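Local coordinates for protein probable manganase-dependent inorganic pyrophosphatase (Clostridium perfringens, PDB 3L2B) that probably hydrolyses inorganic pyrophosphate as a manganese-dependent family II enzyme whose CBS and DRTGG regulatory region binds diadenosine tetraphosphate as activator and AMP as inhibitor, at residues 84-89 against 179-184; 102-107 against 121-126; 110-115 against 129-134; 141-146 against 166-171. All blocks are in the same frame, centred on the assembly; numbering follows the deposited sequence.

Contact 1 (84-89 against 179-184); sequences DTLSAE and RLIVQS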
loop_
_atom_site.group_PDB
_atom_site.type_symbol
_atom_site.label_atom_id
_atom_site.label_comp_id
_atom_site.label_asym_id
_atom_site.label_seq_id
_atom_site.Cartn_x
_atom_site.Cartn_y
_atom_site.Cartn_z
ATOM N N ASP A 84 13.282 9.322 -6.672
ATOM C CA ASP A 84 12.775 10.063 -5.505
ATOM C C ASP A 84 12.261 9.111 -4.434
ATOM O O ASP A 84 12.565 9.261 -3.267
ATOM C CB ASP A 84 11.617 10.988 -5.886
ATOM C CG ASP A 84 11.035 11.732 -4.665
ATOM O OD1 ASP A 84 11.672 12.702 -4.210
ATOM O OD2 ASP A 84 9.955 11.352 -4.140
ATOM N N THR A 85 11.472 8.132 -4.867
ATOM C CA THR A 85 10.779 7.227 -3.968
ATOM C C THR A 85 11.764 6.348 -3.197
ATOM O O THR A 85 11.565 6.049 -2.043
ATOM C CB THR A 85 9.799 6.305 -4.742
ATOM O OG1 THR A 85 8.865 7.119 -5.465
ATOM C CG2 THR A 85 9.045 5.382 -3.781
ATOM N N LEU A 86 12.832 5.939 -3.856
ATOM C CA LEU A 86 13.827 5.056 -3.239
ATOM C C LEU A 86 15.005 5.856 -2.688
ATOM O O LEU A 86 15.998 5.296 -2.233
ATOM C CB LEU A 86 14.308 4.018 -4.250
ATOM C CG LEU A 86 13.222 3.063 -4.759
ATOM C CD1 LEU A 86 13.810 2.073 -5.780
ATOM C CD2 LEU A 86 12.585 2.319 -3.589
ATOM N N SER A 87 14.871 7.176 -2.727
ATOM C CA SER A 87 15.981 8.098 -2.400
ATOM C C SER A 87 17.268 7.594 -3.036
ATOM O O SER A 87 18.301 7.452 -2.393
ATOM C CB SER A 87 16.153 8.256 -0.887
ATOM O OG SER A 87 14.952 8.724 -0.281
ATOM N N ALA A 88 17.172 7.310 -4.327
ATOM C CA ALA A 88 18.273 6.678 -5.044
ATOM C C ALA A 88 19.059 7.681 -5.870
ATOM O O ALA A 88 18.580 8.729 -6.234
ATOM C CB ALA A 88 17.739 5.589 -5.929
ATOM N N GLU A 89 20.285 7.313 -6.172
ATOM C CA GLU A 89 21.092 8.085 -7.102
ATOM C C GLU A 89 21.409 7.188 -8.273
ATOM O O GLU A 89 21.652 5.994 -8.106
ATOM C CB GLU A 89 22.394 8.586 -6.430
ATOM C CG GLU A 89 22.182 9.640 -5.315
ATOM C CD GLU A 89 22.088 11.094 -5.822
ATOM O OE1 GLU A 89 23.023 11.555 -6.528
ATOM O OE2 GLU A 89 21.094 11.793 -5.484
ATOM N N ARG A 179 8.901 -2.877 -1.122
ATOM C CA ARG A 179 7.692 -2.387 -0.473
ATOM C C ARG A 179 7.407 -0.955 -0.885
ATOM O O ARG A 179 6.251 -0.538 -0.993
ATOM C CB ARG A 179 7.861 -2.538 1.065
ATOM C CG ARG A 179 6.748 -2.073 1.927
ATOM C CD ARG A 179 7.097 -2.262 3.415
ATOM N NE ARG A 179 8.179 -1.398 3.930
ATOM C CZ ARG A 179 8.106 -0.064 4.066
ATOM N NH1 ARG A 179 7.025 0.604 3.699
ATOM N NH2 ARG A 179 9.138 0.615 4.556
ATOM N N LEU A 180 8.475 -0.225 -1.180
ATOM C CA LEU A 180 8.381 1.204 -1.503
ATOM C C LEU A 180 8.197 1.528 -2.971
ATOM O O LEU A 180 7.677 2.579 -3.320
ATOM C CB LEU A 180 9.657 1.925 -1.082
ATOM C CG LEU A 180 9.943 2.120 0.393
ATOM C CD1 LEU A 180 11.421 2.568 0.569
ATOM C CD2 LEU A 180 8.977 3.158 0.995
ATOM N N ILE A 181 8.663 0.641 -3.837
ATOM C CA ILE A 181 8.802 0.986 -5.239
ATOM C C ILE A 181 7.456 1.299 -5.911
ATOM O O ILE A 181 7.416 2.121 -6.865
ATOM C CB ILE A 181 9.580 -0.085 -6.034
ATOM C CG1 ILE A 181 10.134 0.553 -7.307
ATOM C CG2 ILE A 181 8.669 -1.275 -6.295
ATOM C CD1 ILE A 181 10.955 -0.370 -8.184
ATOM N N VAL A 182 6.348 0.733 -5.409
ATOM C CA VAL A 182 5.024 1.023 -6.032
ATOM C C VAL A 182 4.529 2.449 -5.730
ATOM O O VAL A 182 3.641 2.972 -6.408
ATOM C CB VAL A 182 3.938 0.040 -5.673
ATOM C CG1 VAL A 182 4.377 -1.365 -6.143
ATOM C CG2 VAL A 182 3.628 0.064 -4.151
ATOM N N GLN A 183 5.169 3.084 -4.764
ATOM C CA GLN A 183 4.835 4.449 -4.401
ATOM C C GLN A 183 5.398 5.437 -5.430
ATOM O O GLN A 183 5.192 6.628 -5.354
ATOM C CB GLN A 183 5.400 4.773 -3.016
ATOM C CG GLN A 183 4.934 3.773 -1.923
ATOM C CD GLN A 183 5.331 4.234 -0.547
ATOM O OE1 GLN A 183 5.811 5.348 -0.391
ATOM N NE2 GLN A 183 5.147 3.378 0.460
ATOM N N SER A 184 6.116 4.916 -6.398
ATOM C CA SER A 184 6.756 5.745 -7.382
ATOM C C SER A 184 5.838 5.927 -8.590
ATOM O O SER A 184 6.085 6.784 -9.433
ATOM C CB SER A 184 8.104 5.117 -7.783
ATOM O OG SER A 184 7.845 4.054 -8.634
#

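Contact 2 (102-107 against 121-126); sequences GKVVVA and GDIAIA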
loop_
_atom_site.group_PDB
_atom_site.type_symbol
_atom_site.label_atom_id
_atom_site.label_comp_id
_atom_site.label_asym_id
_atom_site.label_seq_id
_atom_site.Cartn_x
_atom_site.Cartn_y
_atom_site.Cartn_z
ATOM N N GLY A 102 9.911 -4.612 -18.244
ATOM C CA GLY A 102 9.722 -5.963 -17.690
ATOM C C GLY A 102 9.075 -5.999 -16.318
ATOM O O GLY A 102 8.269 -5.154 -15.958
ATOM N N LYS A 103 9.485 -6.986 -15.544
ATOM C CA LYS A 103 8.978 -7.180 -14.183
ATOM C C LYS A 103 10.033 -6.833 -13.145
ATOM O O LYS A 103 11.231 -6.964 -13.415
ATOM C CB LYS A 103 8.537 -8.635 -13.993
ATOM C CG LYS A 103 9.650 -9.720 -14.187
ATOM C CD LYS A 103 9.140 -11.148 -13.803
ATOM C CE LYS A 103 10.119 -12.302 -14.194
ATOM N NZ LYS A 103 10.762 -12.118 -15.548
ATOM N N VAL A 104 9.572 -6.400 -11.961
ATOM C CA VAL A 104 10.449 -6.218 -10.797
ATOM C C VAL A 104 10.707 -7.566 -10.149
ATOM O O VAL A 104 9.816 -8.342 -9.959
ATOM C CB VAL A 104 9.880 -5.278 -9.725
ATOM C CG1 VAL A 104 10.962 -4.990 -8.655
ATOM C CG2 VAL A 104 9.385 -3.986 -10.345
ATOM N N VAL A 105 11.957 -7.820 -9.840
ATOM C CA VAL A 105 12.383 -9.085 -9.324
ATOM C C VAL A 105 13.538 -8.851 -8.383
ATOM O O VAL A 105 14.477 -8.087 -8.684
ATOM C CB VAL A 105 12.862 -10.035 -10.442
ATOM C CG1 VAL A 105 13.525 -11.282 -9.838
ATOM C CG2 VAL A 105 11.706 -10.479 -11.317
ATOM N N VAL A 106 13.468 -9.489 -7.236
ATOM C CA VAL A 106 14.597 -9.474 -6.310
ATOM C C VAL A 106 15.581 -10.527 -6.787
ATOM O O VAL A 106 15.231 -11.705 -6.955
ATOM C CB VAL A 106 14.158 -9.766 -4.867
ATOM C CG1 VAL A 106 15.377 -9.898 -3.936
ATOM C CG2 VAL A 106 13.197 -8.672 -4.389
ATOM N N ALA A 107 16.803 -10.087 -7.031
ATOM C CA ALA A 107 17.873 -10.984 -7.447
ATOM C C ALA A 107 18.550 -11.566 -6.209
ATOM O O ALA A 107 19.581 -11.057 -5.775
ATOM C CB ALA A 107 18.880 -10.257 -8.290
ATOM N N GLY A 121 14.938 -6.608 -19.979
ATOM C CA GLY A 121 13.935 -5.566 -19.737
ATOM C C GLY A 121 13.407 -5.496 -18.327
ATOM O O GLY A 121 12.706 -4.535 -17.931
ATOM N N ASP A 122 13.737 -6.515 -17.551
ATOM C CA ASP A 122 13.275 -6.569 -16.162
ATOM C C ASP A 122 13.895 -5.465 -15.312
ATOM O O ASP A 122 14.880 -4.813 -15.700
ATOM C CB ASP A 122 13.502 -7.960 -15.542
ATOM C CG ASP A 122 12.471 -8.980 -16.024
ATOM O OD1 ASP A 122 11.427 -8.605 -16.623
ATOM O OD2 ASP A 122 12.711 -10.173 -15.827
ATOM N N ILE A 123 13.270 -5.251 -14.164
ATOM C CA ILE A 123 13.821 -4.416 -13.107
ATOM C C ILE A 123 14.292 -5.317 -11.986
ATOM O O ILE A 123 13.494 -6.028 -11.336
ATOM C CB ILE A 123 12.769 -3.432 -12.583
ATOM C CG1 ILE A 123 12.261 -2.556 -13.745
ATOM C CG2 ILE A 123 13.340 -2.547 -11.515
ATOM C CD1 ILE A 123 11.170 -3.154 -14.540
ATOM N N ALA A 124 15.591 -5.282 -11.751
ATOM C CA ALA A 124 16.236 -6.170 -10.780
ATOM C C ALA A 124 16.703 -5.449 -9.546
ATOM O O ALA A 124 17.437 -4.494 -9.611
ATOM C CB ALA A 124 17.407 -6.902 -11.420
ATOM N N ILE A 125 16.264 -5.942 -8.402
ATOM C CA ILE A 125 16.734 -5.446 -7.129
ATOM C C ILE A 125 17.817 -6.376 -6.652
ATOM O O ILE A 125 17.596 -7.560 -6.504
ATOM C CB ILE A 125 15.610 -5.389 -6.105
ATOM C CG1 ILE A 125 14.554 -4.375 -6.549
ATOM C CG2 ILE A 125 16.183 -5.058 -4.762
ATOM C CD1 ILE A 125 13.242 -4.535 -5.829
ATOM N N ALA A 126 19.004 -5.810 -6.444
ATOM C CA ALA A 126 20.226 -6.573 -6.195
ATOM C C ALA A 126 21.040 -5.986 -5.076
ATOM O O ALA A 126 20.965 -4.793 -4.791
ATOM C CB ALA A 126 21.093 -6.602 -7.462
#

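Contact 3 (110-115 against 129-134); sequences QAESLK and RAEIQA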
loop_
_atom_site.group_PDB
_atom_site.type_symbol
_atom_site.label_atom_id
_atom_site.label_comp_id
_atom_site.label_asym_id
_atom_site.label_seq_id
_atom_site.Cartn_x
_atom_site.Cartn_y
_atom_site.Cartn_z
ATOM N N GLN A 110 21.918 -17.254 -6.936
ATOM C CA GLN A 110 23.343 -17.252 -7.309
ATOM C C GLN A 110 23.479 -16.837 -8.771
ATOM O O GLN A 110 22.621 -17.148 -9.596
ATOM C CB GLN A 110 23.986 -18.634 -7.122
ATOM C CG GLN A 110 24.385 -18.958 -5.694
ATOM C CD GLN A 110 25.288 -20.184 -5.608
ATOM O OE1 GLN A 110 25.178 -21.113 -6.413
ATOM N NE2 GLN A 110 26.180 -20.194 -4.620
ATOM N N ALA A 111 24.587 -16.177 -9.082
ATOM C CA ALA A 111 24.812 -15.569 -10.414
ATOM C C ALA A 111 24.314 -16.422 -11.607
ATOM O O ALA A 111 23.666 -15.922 -12.527
ATOM C CB ALA A 111 26.289 -15.218 -10.595
ATOM N N GLU A 112 24.588 -17.717 -11.555
ATOM C CA GLU A 112 24.321 -18.630 -12.679
ATOM C C GLU A 112 22.833 -18.903 -12.831
ATOM O O GLU A 112 22.353 -19.228 -13.905
ATOM C CB GLU A 112 25.069 -19.976 -12.503
ATOM C CG GLU A 112 26.484 -19.873 -11.884
ATOM C CD GLU A 112 26.457 -19.732 -10.346
ATOM O OE1 GLU A 112 26.027 -20.695 -9.657
ATOM O OE2 GLU A 112 26.853 -18.648 -9.835
ATOM N N SER A 113 22.116 -18.765 -11.728
ATOM C CA SER A 113 20.677 -19.066 -11.666
ATOM C C SER A 113 19.815 -17.874 -12.048
ATOM O O SER A 113 18.618 -18.017 -12.301
ATOM C CB SER A 113 20.289 -19.522 -10.255
ATOM O OG SER A 113 21.159 -20.554 -9.813
ATOM N N LEU A 114 20.429 -16.697 -12.087
ATOM C CA LEU A 114 19.668 -15.457 -12.346
ATOM C C LEU A 114 18.907 -15.538 -13.643
ATOM O O LEU A 114 17.795 -15.054 -13.737
ATOM C CB LEU A 114 20.578 -14.227 -12.371
ATOM C CG LEU A 114 21.191 -13.878 -11.019
ATOM C CD1 LEU A 114 22.309 -12.870 -11.231
ATOM C CD2 LEU A 114 20.111 -13.356 -10.055
ATOM N N LYS A 115 19.496 -16.199 -14.633
ATOM C CA LYS A 115 18.903 -16.247 -15.987
ATOM C C LYS A 115 17.542 -16.946 -16.110
ATOM O O LYS A 115 16.859 -16.807 -17.127
ATOM C CB LYS A 115 19.891 -16.809 -17.026
ATOM C CG LYS A 115 20.499 -18.158 -16.721
ATOM C CD LYS A 115 21.456 -18.596 -17.825
ATOM C CE LYS A 115 22.820 -17.918 -17.714
ATOM N NZ LYS A 115 23.607 -18.386 -16.527
ATOM N N ARG A 129 26.900 -7.554 -4.315
ATOM C CA ARG A 129 27.717 -8.511 -5.059
ATOM C C ARG A 129 27.930 -8.037 -6.491
ATOM O O ARG A 129 26.964 -7.869 -7.245
ATOM C CB ARG A 129 27.069 -9.910 -5.039
ATOM C CG ARG A 129 26.985 -10.568 -3.644
ATOM C CD ARG A 129 26.490 -12.032 -3.733
ATOM N NE ARG A 129 27.354 -12.854 -4.601
ATOM C CZ ARG A 129 27.044 -14.061 -5.077
ATOM N NH1 ARG A 129 25.879 -14.641 -4.783
ATOM N NH2 ARG A 129 27.909 -14.692 -5.864
ATOM N N ALA A 130 29.195 -7.825 -6.862
ATOM C CA ALA A 130 29.554 -7.382 -8.233
ATOM C C ALA A 130 29.340 -8.484 -9.275
ATOM O O ALA A 130 29.112 -8.193 -10.452
ATOM C CB ALA A 130 31.007 -6.873 -8.303
ATOM N N GLU A 131 29.412 -9.737 -8.835
ATOM C CA GLU A 131 29.197 -10.880 -9.730
ATOM C C GLU A 131 27.754 -10.851 -10.210
ATOM O O GLU A 131 27.486 -11.035 -11.385
ATOM C CB GLU A 131 29.502 -12.237 -9.051
ATOM C CG GLU A 131 29.284 -13.444 -10.009
ATOM C CD GLU A 131 29.768 -14.812 -9.458
ATOM O OE1 GLU A 131 29.803 -15.015 -8.215
ATOM O OE2 GLU A 131 30.092 -15.695 -10.293
ATOM N N ILE A 132 26.845 -10.606 -9.268
ATOM C CA ILE A 132 25.413 -10.544 -9.540
ATOM C C ILE A 132 25.107 -9.338 -10.402
ATOM O O ILE A 132 24.373 -9.418 -11.383
ATOM C CB ILE A 132 24.588 -10.441 -8.219
ATOM C CG1 ILE A 132 24.690 -11.752 -7.421
ATOM C CG2 ILE A 132 23.147 -10.129 -8.497
ATOM C CD1 ILE A 132 24.311 -12.980 -8.243
ATOM N N GLN A 133 25.701 -8.214 -10.026
ATOM C CA GLN A 133 25.462 -6.968 -10.714
ATOM C C GLN A 133 25.807 -7.105 -12.195
ATOM O O GLN A 133 25.058 -6.645 -13.047
ATOM C CB GLN A 133 26.239 -5.812 -10.075
ATOM C CG GLN A 133 25.681 -5.349 -8.737
ATOM C CD GLN A 133 26.632 -4.408 -8.004
ATOM O OE1 GLN A 133 27.624 -3.932 -8.572
ATOM N NE2 GLN A 133 26.345 -4.151 -6.737
ATOM N N ALA A 134 26.914 -7.788 -12.479
ATOM C CA ALA A 134 27.404 -7.964 -13.859
ATOM C C ALA A 134 26.600 -8.980 -14.656
ATOM O O ALA A 134 26.433 -8.844 -15.851
ATOM C CB ALA A 134 28.906 -8.345 -13.883
#

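Contact 4 (141-146 against 166-171); sequences VSLLIV and TVITTP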
loop_
_atom_site.group_PDB
_atom_site.type_symbol
_atom_site.label_atom_id
_atom_site.label_comp_id
_atom_site.label_asym_id
_atom_site.label_seq_id
_atom_site.Cartn_x
_atom_site.Cartn_y
_atom_site.Cartn_z
ATOM N N VAL A 141 18.912 -6.293 -18.296
ATOM C CA VAL A 141 17.864 -5.695 -17.476
ATOM C C VAL A 141 17.734 -4.220 -17.899
ATOM O O VAL A 141 18.706 -3.585 -18.309
ATOM C CB VAL A 141 18.156 -5.808 -15.984
ATOM C CG1 VAL A 141 18.078 -7.291 -15.510
ATOM C CG2 VAL A 141 19.493 -5.191 -15.659
ATOM N N SER A 142 16.519 -3.712 -17.857
ATOM C CA SER A 142 16.292 -2.333 -18.218
ATOM C C SER A 142 16.695 -1.438 -17.046
ATOM O O SER A 142 17.049 -0.283 -17.230
ATOM C CB SER A 142 14.830 -2.092 -18.593
ATOM O OG SER A 142 13.981 -2.298 -17.479
ATOM N N LEU A 143 16.663 -1.990 -15.842
ATOM C CA LEU A 143 17.010 -1.209 -14.638
ATOM C C LEU A 143 17.587 -2.071 -13.554
ATOM O O LEU A 143 16.951 -3.026 -13.091
ATOM C CB LEU A 143 15.816 -0.434 -14.099
ATOM C CG LEU A 143 16.023 0.416 -12.839
ATOM C CD1 LEU A 143 17.154 1.434 -13.049
ATOM C CD2 LEU A 143 14.719 1.111 -12.431
ATOM N N LEU A 144 18.799 -1.697 -13.157
ATOM C CA LEU A 144 19.483 -2.285 -12.016
ATOM C C LEU A 144 19.382 -1.367 -10.805
ATOM O O LEU A 144 19.849 -0.241 -10.830
ATOM C CB LEU A 144 20.936 -2.569 -12.365
ATOM C CG LEU A 144 21.798 -3.257 -11.295
ATOM C CD1 LEU A 144 21.161 -4.537 -10.823
ATOM C CD2 LEU A 144 23.192 -3.516 -11.860
ATOM N N ILE A 145 18.712 -1.863 -9.762
ATOM C CA ILE A 145 18.620 -1.169 -8.484
ATOM C C ILE A 145 19.512 -1.876 -7.460
ATOM O O ILE A 145 19.231 -2.990 -7.041
ATOM C CB ILE A 145 17.173 -1.096 -7.973
ATOM C CG1 ILE A 145 16.219 -0.674 -9.086
ATOM C CG2 ILE A 145 17.035 -0.099 -6.853
ATOM C CD1 ILE A 145 14.781 -0.416 -8.618
ATOM N N VAL A 146 20.591 -1.208 -7.069
ATOM C CA VAL A 146 21.502 -1.737 -6.053
ATOM C C VAL A 146 21.071 -1.238 -4.688
ATOM O O VAL A 146 20.849 -0.031 -4.496
ATOM C CB VAL A 146 22.972 -1.389 -6.331
ATOM C CG1 VAL A 146 23.892 -1.998 -5.242
ATOM C CG2 VAL A 146 23.390 -1.873 -7.738
ATOM N N THR A 166 20.442 1.224 -17.433
ATOM C CA THR A 166 20.266 2.185 -16.342
ATOM C C THR A 166 20.536 1.519 -14.997
ATOM O O THR A 166 20.065 0.406 -14.719
ATOM C CB THR A 166 18.872 2.757 -16.321
ATOM O OG1 THR A 166 18.591 3.334 -17.595
ATOM C CG2 THR A 166 18.726 3.833 -15.213
ATOM N N VAL A 167 21.340 2.198 -14.189
ATOM C CA VAL A 167 21.733 1.697 -12.888
ATOM C C VAL A 167 21.540 2.766 -11.830
ATOM O O VAL A 167 21.938 3.895 -12.015
ATOM C CB VAL A 167 23.194 1.321 -12.872
ATOM C CG1 VAL A 167 23.543 0.681 -11.544
ATOM C CG2 VAL A 167 23.516 0.418 -14.043
ATOM N N ILE A 168 20.928 2.389 -10.719
ATOM C CA ILE A 168 20.773 3.284 -9.605
ATOM C C ILE A 168 21.054 2.580 -8.293
ATOM O O ILE A 168 21.146 1.355 -8.222
ATOM C CB ILE A 168 19.370 3.892 -9.569
ATOM C CG1 ILE A 168 18.325 2.823 -9.186
ATOM C CG2 ILE A 168 19.038 4.536 -10.923
ATOM C CD1 ILE A 168 16.880 3.350 -9.133
ATOM N N THR A 169 21.196 3.392 -7.257
ATOM C CA THR A 169 21.523 2.907 -5.928
ATOM C C THR A 169 20.638 3.546 -4.882
ATOM O O THR A 169 20.517 4.766 -4.808
ATOM C CB THR A 169 22.987 3.222 -5.561
ATOM O OG1 THR A 169 23.858 2.469 -6.414
ATOM C CG2 THR A 169 23.261 2.833 -4.095
ATOM N N THR A 170 20.026 2.703 -4.063
ATOM C CA THR A 170 19.198 3.188 -2.966
ATOM C C THR A 170 19.808 2.825 -1.621
ATOM O O THR A 170 20.524 1.846 -1.520
ATOM C CB THR A 170 17.783 2.574 -3.021
ATOM O OG1 THR A 170 17.055 2.974 -1.847
ATOM C CG2 THR A 170 17.853 1.053 -3.061
ATOM N N PRO A 171 19.486 3.576 -0.559
ATOM C CA PRO A 171 20.031 3.138 0.742
ATOM C C PRO A 171 19.281 1.934 1.338
ATOM O O PRO A 171 19.752 1.258 2.238
ATOM C CB PRO A 171 19.864 4.380 1.624
ATOM C CG PRO A 171 18.873 5.226 0.950
ATOM C CD PRO A 171 18.963 4.953 -0.507
HETATM O O HOH W 1 18.347 0.815 -19.187
#

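Contact 1 (84-89 against 179-184)
T85, at the end of helix 79-85, and L86 just after it pack against the turn near the end of helix 174-180, a buried meeting of two helix ends in the DRTGG domain. The helix of T85 finishes in a Schellman motif, with S87 as its C-prime residue at positive phi. T85 buries most, its two branches dividing the work. With OG1 beside the backbone N (chi1 -58°), CG2 is left anti to that N and reaches the chain leaving helix 174-180, 3.2 Å from L180 O and 3.8 Å from Q183 CB. The hydroxyl lies alongside S184, with OG1 3.2 Å from S184 CB, but its hydrogen bond is made back within its own helix, to N81 O. L86 adds the apolar half: CD2 lies 3.9 Å from L180 CB, the two side chains running past each other in opposite directions, while CD1 leans toward I181 CG1. Both L86 and I181 also touch I145 of the central sheet. Beyond this turn I181 and V182 pack on the second subunit. The turn is doubly tied at one oxygen: I181 O accepts both S184 N and S184 OG, the hydroxyl at 2.7 Å and nearly along the C=O axis.

Contact 2 (102-107 against 121-126)
The parallel pair at one edge of the DRTGG sheet within the chain is formed where V104, V105 and V106 run beside I123, A124 and I125, the strand axes 4.7 Å apart and inclined by 23°. The bonding is the staggered kind of parallel strands. I123 gives its N-H to K103 O and receives V105 N on its own O, thereby flanking V104; V105 does the same for A124, since I125 N binds V105 O at 2.8 Å. A107 N then closes the run on I125 O at 2.7 Å.

At the start of the pair a side chain joins the backbone bonding, beside the bond from G102 N to G121 O. D122 OD1 accepts K103 N at 2.7 Å in a nearly straight bond (174°), although the N-H comes from above the carboxylate plane. The same lysine curls round: chi1 of 60° lifts CG over the aspartate, 3.2 Å from D122 OD1, and a bend at the end of the chain brings NZ to the syn side of D122 OD2 at 2.8 Å as a salt bridge. One lysine thus holds both oxygens, and S119 N also binds OD2, which together fix the rotation of the carboxylate.

V104, V106, I123 and I125 share one face, where V104 CG1 meets I125 CD1 at 3.7 Å; helix 174-180 and F175 of the second subunit cover parts of it. V105 and A124 occupy the reverse face, A124 touching L136 of helix 130-138. Parallel strands with helices packed on both faces are typical of an alpha/beta fold.

Contact 3 (110-115 against 129-134)
A111 and L114 receive the tip of I132, a side chain by which the start of helix 130-138 packs on the loop after strand 104-106. The apolar contacts centre on I132 CD1, which rests 3.3 Å from A111 N, close over that backbone, and 3.6 Å from L114 CD1; the leucine and isoleucine side chains cross at about a right angle. A111 CB also meets the aliphatic part of E131, 3.5 Å from E131 CG. In this glutamate CG is anti to the backbone N (chi1 -180°), which carries the extended chain past the alanine methyl.

Charged groups line the outer border. R129, at the N-cap position, reaches E131 in the first turn of the helix it precedes, in a salt bridge with R129 NH2 3.0 Å from E131 OE1, and one face of its guanidinium lies over I132 CG1. E112 OE2 and E131 OE2 approach to 4.4 Å, a like-charge pair that the arginine, though not in contact with E112, probably eases.

Bonds within the loop shape it: S113 N reaches Q110 O at 2.7 Å, and the K115 side chain folds back, NZ to E112 O at 3.0 Å. No hydrogen bond spans the two segments.

Q110 and R129 also pack on R129 and Q110 of the second subunit. L114 continues the packing inward onto A107, next to strand 104-106, and L136, while Q133 and A134 turn to helix 154-163.

Contact 4 (141-146 against 166-171)
I168 and I145 run abreast from neighbouring parallel strands of a beta-alpha-beta unit joined through helix 154-163. From CB the isoleucine I168 branches unevenly. A chi1 of 70° places CG1 on the side that faces the partner strand, 3.8 Å from L144 O and 4.0 Å from I145 CG2. CD1 carries on alongside, 4.1 Å from I145 CG1. The other branch, CG2, meets L143 CD1 at 4.2 Å. I82 and L83 of helix 79-85 also press on this side chain.

Beneath it the backbones are joined by four N-H...O=C bonds of 2.8 to 2.9 Å, from L144 N to T166 O, I168 N to L144 O, V146 N to I168 O and T170 N to V146 O. The bond from V146 N is almost straight, at 179°. A water donates to S142 O and accepts from T166 N, 2.8 Å away, bridging the two backbones where the first strand is just beginning.

The buried hydroxyls find partners beyond the pair: T166 OG1 with N94 N, T169 OG1 with Q91, T170 OG1 with L86 O. Regular backbone bonding and aliphatic contacts therefore join the two strands, while threonine hydroxyls link 166-171 elsewhere in the domain.

Overall arrangement
Contact 1 opens first along the chain, at 84-89, and closes last, at 179-184, so it encloses the other three within one long loop of the DRTGG domain. Inside it, contacts 2 and 3 cross: their segments alternate as 102-107, 110-115, 121-126 and 129-134, which binds an outer strand and its following loop to the next strand and helix. Contact 4 comes after both, in series, adding strands 143-146 and 166-169. The sheet is continuous from contact 2 to contact 4, because strands 123-126 and 143-146 are neighbours. Contact 1 returns to contact 4 through L86 and E89, and contacts 1, 2 and 3 all reach the second subunit.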